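Local coordinates for protein endonuclease MutS2 (Deinococcus radiodurans, PDB 4OD6) that probably senses and splits collided ribosomes as a full-length MutS2 homodimer, and is represented here by its Smr domain, the nuclease-type module of the protein, at residues L19-V25 and V53-L58; T41-H47 and G82-V88. All blocks are in the same frame, centred on the assembly; numbering follows the deposited sequence.

Contact 1 of 2, residues L19-V25 and V53-L58; sequences LSVEAAV and VLRRTL
V21 and T57 meet tip to tip where the first turns of two helices, 21-38 and 53-62, pack on the same side of the Smr domain sheet. The short helical segments cross at -54°, and their axes come within 10.0 Å. V21 pushes both methyls at the threonine, CG1 lying 3.6 Å from T57 OG1, while its CG2 also meets V53 CG1 at 3.8 Å, the two valines crossing at about a right angle. T57 OG1 sits between its own backbone N and carbonyl carbon (chi1 60°), which turns the hydroxyl back over V53 O and L54 O, both within bonding distance. Deeper in, L54 CD2 reaches A24 CB at 4.0 Å and also rests against L19 O. One turn on, L58 sends its CD2 to the same A24 methyl and, sliding past V25 in the opposite direction, to V25 CG2 at 3.9 Å. S20 caps the first helix: its OG accepts from A23 N at 3.0 Å, nearly straight at 161°. No hydrogen bond joins the segments, so the helices are held by apolar contact, and the threonine hydroxyl can face valine methyls because acceptors of its own helix lie close to it.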
loop_
_atom_site.group_PDB
_atom_site.type_symbol
_atom_site.label_atom_id
_atom_site.label_comp_id
_atom_site.label_asym_id
_atom_site.label_seq_id
_atom_site.Cartn_x
_atom_site.Cartn_y
_atom_site.Cartn_z
ATOM N N LEU A 19 3.439 11.811 -4.354
ATOM C CA LEU A 19 2.871 11.433 -5.644
ATOM C C LEU A 19 1.420 11.879 -5.833
ATOM O O LEU A 19 0.679 12.026 -4.905
ATOM C CB LEU A 19 2.979 9.922 -5.848
ATOM C CG LEU A 19 4.381 9.355 -5.950
ATOM C CD1 LEU A 19 4.342 7.860 -6.203
ATOM C CD2 LEU A 19 5.202 10.061 -6.998
ATOM N N SER A 20 1.037 12.055 -7.092
ATOM C CA SER A 20 -0.349 12.233 -7.438
ATOM C C SER A 20 -1.111 10.926 -7.210
ATOM O O SER A 20 -0.513 9.855 -7.115
ATOM C CB SER A 20 -0.510 12.624 -8.896
ATOM O OG SER A 20 -0.189 11.531 -9.746
ATOM N N VAL A 21 -2.428 11.030 -7.159
ATOM C CA VAL A 21 -3.268 9.866 -6.939
ATOM C C VAL A 21 -2.996 8.877 -8.059
ATOM O O VAL A 21 -2.829 7.720 -7.793
ATOM C CB VAL A 21 -4.772 10.234 -6.861
ATOM C CG1 VAL A 21 -5.649 8.989 -7.017
ATOM C CG2 VAL A 21 -5.076 10.951 -5.557
ATOM N N GLU A 22 -2.950 9.335 -9.293
ATOM C CA GLU A 22 -2.753 8.427 -10.404
ATOM C C GLU A 22 -1.390 7.754 -10.382
ATOM O O GLU A 22 -1.245 6.581 -10.667
ATOM C CB GLU A 22 -2.982 9.137 -11.745
ATOM C CG GLU A 22 -4.444 9.425 -12.034
ATOM C CD GLU A 22 -4.767 9.524 -13.494
ATOM O OE1 GLU A 22 -5.740 8.892 -13.918
ATOM O OE2 GLU A 22 -4.013 10.199 -14.177
ATOM N N ALA A 23 -0.374 8.533 -10.087
ATOM C CA ALA A 23 0.970 7.994 -9.993
ATOM C C ALA A 23 1.099 7.004 -8.837
ATOM O O ALA A 23 1.729 5.993 -8.969
ATOM C CB ALA A 23 1.996 9.124 -9.861
ATOM N N ALA A 24 0.519 7.329 -7.715
ATOM C CA ALA A 24 0.576 6.455 -6.557
ATOM C C ALA A 24 -0.138 5.119 -6.832
ATOM O O ALA A 24 0.346 4.047 -6.467
ATOM C CB ALA A 24 0.017 7.160 -5.321
ATOM N N VAL A 25 -1.303 5.174 -7.466
ATOM C CA VAL A 25 -2.024 3.952 -7.806
ATOM C C VAL A 25 -1.204 3.124 -8.775
ATOM O O VAL A 25 -1.084 1.938 -8.589
ATOM C CB VAL A 25 -3.428 4.273 -8.382
ATOM C CG1 VAL A 25 -4.046 3.050 -9.032
ATOM C CG2 VAL A 25 -4.330 4.823 -7.297
ATOM N N VAL A 53 -5.877 12.132 1.285
ATOM C CA VAL A 53 -6.202 11.898 -0.105
ATOM C C VAL A 53 -5.563 10.598 -0.656
ATOM O O VAL A 53 -6.232 9.762 -1.240
ATOM C CB VAL A 53 -5.771 13.099 -0.976
ATOM C CG1 VAL A 53 -6.077 12.785 -2.413
ATOM C CG2 VAL A 53 -6.487 14.370 -0.564
ATOM N N LEU A 54 -4.264 10.420 -0.445
ATOM C CA LEU A 54 -3.621 9.185 -0.901
ATOM C C LEU A 54 -4.179 7.970 -0.172
ATOM O O LEU A 54 -4.469 6.960 -0.795
ATOM C CB LEU A 54 -2.097 9.277 -0.757
ATOM C CG LEU A 54 -1.391 10.230 -1.727
ATOM C CD1 LEU A 54 0.107 10.037 -1.590
ATOM C CD2 LEU A 54 -1.824 9.991 -3.167
ATOM N N ARG A 55 -4.362 8.065 1.128
ATOM C CA ARG A 55 -4.821 6.891 1.856
ATOM C C ARG A 55 -6.182 6.437 1.307
ATOM O O ARG A 55 -6.402 5.290 1.039
ATOM C CB ARG A 55 -4.971 7.228 3.347
ATOM C CG ARG A 55 -5.634 6.163 4.211
ATOM C CD ARG A 55 -5.741 6.676 5.637
ATOM N NE ARG A 55 -6.318 5.688 6.517
ATOM C CZ ARG A 55 -7.613 5.520 6.649
ATOM N NH1 ARG A 55 -8.455 6.285 5.989
ATOM N NH2 ARG A 55 -8.040 4.578 7.444
ATOM N N ARG A 56 -7.115 7.370 1.161
ATOM C CA ARG A 56 -8.480 7.022 0.742
ATOM C C ARG A 56 -8.486 6.487 -0.664
ATOM O O ARG A 56 -9.162 5.550 -0.940
ATOM C CB ARG A 56 -9.408 8.212 0.873
ATOM C CG ARG A 56 -9.792 8.497 2.307
ATOM C CD ARG A 56 -10.840 9.580 2.393
ATOM N NE ARG A 56 -10.373 10.816 1.803
ATOM C CZ ARG A 56 -9.758 11.765 2.499
ATOM N NH1 ARG A 56 -9.525 11.591 3.768
ATOM N NH2 ARG A 56 -9.336 12.844 1.892
ATOM N N THR A 57 -7.778 7.126 -1.560
ATOM C CA THR A 57 -7.759 6.660 -2.949
ATOM C C THR A 57 -7.050 5.293 -3.133
ATOM O O THR A 57 -7.481 4.437 -3.872
ATOM C CB THR A 57 -7.164 7.686 -3.917
ATOM O OG1 THR A 57 -5.828 7.972 -3.546
ATOM C CG2 THR A 57 -7.939 8.946 -3.896
ATOM N N LEU A 58 -5.918 5.135 -2.471
ATOM C CA LEU A 58 -5.176 3.869 -2.523
ATOM C C LEU A 58 -6.125 2.803 -1.805
ATOM O O LEU A 58 -6.181 1.713 -2.321
ATOM C CB LEU A 58 -3.859 3.929 -1.787
ATOM C CG LEU A 58 -2.919 4.902 -2.496
ATOM C CD1 LEU A 58 -1.671 5.178 -1.652
ATOM C CD2 LEU A 58 -2.536 4.402 -3.866
#

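Contact 2 of 2, residues T41-H47 and G82-V88; sequences TPLRVVH and GVTIVNV
Strands 43-46 and 83-88 pair antiparallel, with L43 opposite V86 and V45 opposite T84 as hydrogen-bonded pairs, each closed by two N-H...O bonds of 2.9 Å between the backbone N and O atoms of its two residues. Beyond the last regular pair, H47 N gives only a weak bond to G82 O, and that same oxygen lies over one face of the H47 ring. At the ring's edge NE2 and T84 OG1 share a hydrogen bond of 2.8 Å, either one being a possible donor; chi1 of 46° swings the imidazole across to the neighbouring strand. On the opposite sheet face the R44 guanidinium carries V83 CG1 over its centre, 3.9 Å from CZ, while I85 runs alongside with CD1 3.6 Å from R44 CG. The guanidinium is fixed further by a salt bridge to E13, a bond to Q78 O and a cation-pi contact with F10. At the far end, before the cis peptide to P42, T41 OG1 accepts from V88 N at 2.9 Å, and a water bridges that hydroxyl to N87 OD1, while N87 ND2 is hydrogen-bonded to S70 OG on strand 68-73. These are the two central strands of a mixed four-stranded sheet: 13-15 runs parallel beside 43-46, 68-73 antiparallel beside 83-88, and the face with L43, V45, T84 and V86 is covered by helices 21-38 and 53-62.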
loop_
_atom_site.group_PDB
_atom_site.type_symbol
_atom_site.label_atom_id
_atom_site.label_comp_id
_atom_site.label_asym_id
_atom_site.label_seq_id
_atom_site.Cartn_x
_atom_site.Cartn_y
_atom_site.Cartn_z
ATOM N N THR A 41 5.028 -11.081 0.869
ATOM C CA THR A 41 3.998 -10.368 1.631
ATOM C C THR A 41 4.424 -10.269 3.092
ATOM O O THR A 41 5.190 -11.116 3.548
ATOM C CB THR A 41 2.651 -11.115 1.537
ATOM O OG1 THR A 41 1.599 -10.303 2.067
ATOM C CG2 THR A 41 2.711 -12.439 2.297
ATOM N N PRO A 42 3.925 -9.305 3.869
ATOM C CA PRO A 42 3.118 -8.148 3.451
ATOM C C PRO A 42 3.927 -7.012 2.894
ATOM O O PRO A 42 5.141 -6.965 3.082
ATOM C CB PRO A 42 2.484 -7.696 4.754
ATOM C CG PRO A 42 3.535 -7.984 5.764
ATOM C CD PRO A 42 4.228 -9.220 5.318
ATOM N N LEU A 43 3.227 -6.104 2.231
ATOM C CA LEU A 43 3.787 -4.819 1.799
ATOM C C LEU A 43 3.379 -3.691 2.700
ATOM O O LEU A 43 2.256 -3.623 3.111
ATOM C CB LEU A 43 3.321 -4.459 0.409
ATOM C CG LEU A 43 3.539 -5.485 -0.645
ATOM C CD1 LEU A 43 3.189 -4.863 -1.975
ATOM C CD2 LEU A 43 4.940 -6.055 -0.652
ATOM N N ARG A 44 4.307 -2.779 2.967
ATOM C CA ARG A 44 4.039 -1.559 3.712
ATOM C C ARG A 44 4.010 -0.388 2.724
ATOM O O ARG A 44 5.014 -0.044 2.112
ATOM C CB ARG A 44 5.096 -1.257 4.786
ATOM C CG ARG A 44 4.920 -2.017 6.056
ATOM C CD ARG A 44 6.056 -1.744 7.029
ATOM N NE ARG A 44 6.329 -0.344 7.325
ATOM C CZ ARG A 44 5.768 0.369 8.289
ATOM N NH1 ARG A 44 4.865 -0.151 9.064
ATOM N NH2 ARG A 44 6.142 1.612 8.426
ATOM N N VAL A 45 2.841 0.206 2.591
ATOM C CA VAL A 45 2.618 1.308 1.669
ATOM C C VAL A 45 2.624 2.594 2.469
ATOM O O VAL A 45 1.698 2.923 3.173
ATOM C CB VAL A 45 1.289 1.134 0.914
ATOM C CG1 VAL A 45 1.083 2.245 -0.102
ATOM C CG2 VAL A 45 1.239 -0.221 0.241
ATOM N N VAL A 46 3.720 3.320 2.305
ATOM C CA VAL A 46 3.976 4.574 2.994
ATOM C C VAL A 46 3.446 5.733 2.168
ATOM O O VAL A 46 4.141 6.261 1.317
ATOM C CB VAL A 46 5.491 4.728 3.339
ATOM C CG1 VAL A 46 5.701 5.958 4.213
ATOM C CG2 VAL A 46 5.979 3.450 4.017
ATOM N N HIS A 47 2.197 6.123 2.455
ATOM C CA HIS A 47 1.548 7.215 1.731
ATOM C C HIS A 47 1.437 8.515 2.502
ATOM O O HIS A 47 1.151 9.499 1.927
ATOM C CB HIS A 47 0.163 6.822 1.187
ATOM C CG HIS A 47 -0.690 6.097 2.175
ATOM N ND1 HIS A 47 -1.111 6.673 3.359
ATOM C CD2 HIS A 47 -1.116 4.818 2.206
ATOM C CE1 HIS A 47 -1.792 5.778 4.045
ATOM N NE2 HIS A 47 -1.797 4.642 3.374
ATOM N N GLY A 82 -0.862 6.611 8.291
ATOM C CA GLY A 82 -0.014 7.035 7.203
ATOM C C GLY A 82 0.623 5.879 6.431
ATOM O O GLY A 82 1.297 6.082 5.479
ATOM N N VAL A 83 0.376 4.679 6.913
ATOM C CA VAL A 83 0.873 3.479 6.264
ATOM C C VAL A 83 -0.263 2.473 6.133
ATOM O O VAL A 83 -1.000 2.193 7.071
ATOM C CB VAL A 83 2.028 2.859 7.058
ATOM C CG1 VAL A 83 2.532 1.585 6.390
ATOM C CG2 VAL A 83 3.144 3.877 7.290
ATOM N N THR A 84 -0.382 1.908 4.955
ATOM C CA THR A 84 -1.344 0.831 4.709
ATOM C C THR A 84 -0.581 -0.487 4.515
ATOM O O THR A 84 0.314 -0.579 3.732
ATOM C CB THR A 84 -2.251 1.089 3.458
ATOM O OG1 THR A 84 -3.093 2.217 3.697
ATOM C CG2 THR A 84 -3.142 -0.078 3.166
ATOM N N ILE A 85 -0.969 -1.495 5.260
ATOM C CA ILE A 85 -0.414 -2.838 5.145
ATOM C C ILE A 85 -1.227 -3.595 4.129
ATOM O O ILE A 85 -2.457 -3.636 4.229
ATOM C CB ILE A 85 -0.499 -3.599 6.497
ATOM C CG1 ILE A 85 0.159 -2.788 7.630
ATOM C CG2 ILE A 85 0.147 -4.964 6.431
ATOM C CD1 ILE A 85 1.604 -2.482 7.380
ATOM N N VAL A 86 -0.548 -4.175 3.161
ATOM C CA VAL A 86 -1.208 -4.953 2.132
ATOM C C VAL A 86 -0.744 -6.409 2.257
ATOM O O VAL A 86 0.427 -6.723 2.126
ATOM C CB VAL A 86 -0.902 -4.398 0.721
ATOM C CG1 VAL A 86 -1.596 -5.247 -0.334
ATOM C CG2 VAL A 86 -1.351 -2.926 0.604
ATOM N N ASN A 87 -1.702 -7.292 2.523
ATOM C CA ASN A 87 -1.502 -8.747 2.504
ATOM C C ASN A 87 -1.815 -9.242 1.114
ATOM O O ASN A 87 -2.918 -9.103 0.635
ATOM C CB ASN A 87 -2.378 -9.410 3.549
ATOM C CG ASN A 87 -2.081 -8.877 4.928
ATOM O OD1 ASN A 87 -0.955 -8.959 5.385
ATOM N ND2 ASN A 87 -3.079 -8.279 5.565
ATOM N N VAL A 88 -0.786 -9.761 0.468
ATOM C CA VAL A 88 -0.815 -10.176 -0.920
ATOM C C VAL A 88 -1.104 -11.670 -1.014
ATOM O O VAL A 88 -0.613 -12.463 -0.237
ATOM C CB VAL A 88 0.537 -9.850 -1.609
ATOM C CG1 VAL A 88 0.546 -10.322 -3.054
ATOM C CG2 VAL A 88 0.832 -8.373 -1.537
HETATM O O HOH W 1 0.573 -11.025 4.509
#

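H47 joins the two contacts, whose centres lie 13 Å apart. Contact 1 packs the opening turns of the two helices against each other, contact 2 pairs the central strands beneath them, and helix 53-62 reaches down onto the end of strand 43-46: R55 CB lies 3.6 Å from H47 CE1, and L58 CD1 is 3.8 Å from H47 CB. L54 and L58 thus serve both contacts, meeting helix 21-38 with one methyl and H47 with the other. R55 also forms a salt bridge with D73. The segments alternate along the chain, so helix and strand contacts interlock within one alpha/beta Smr domain.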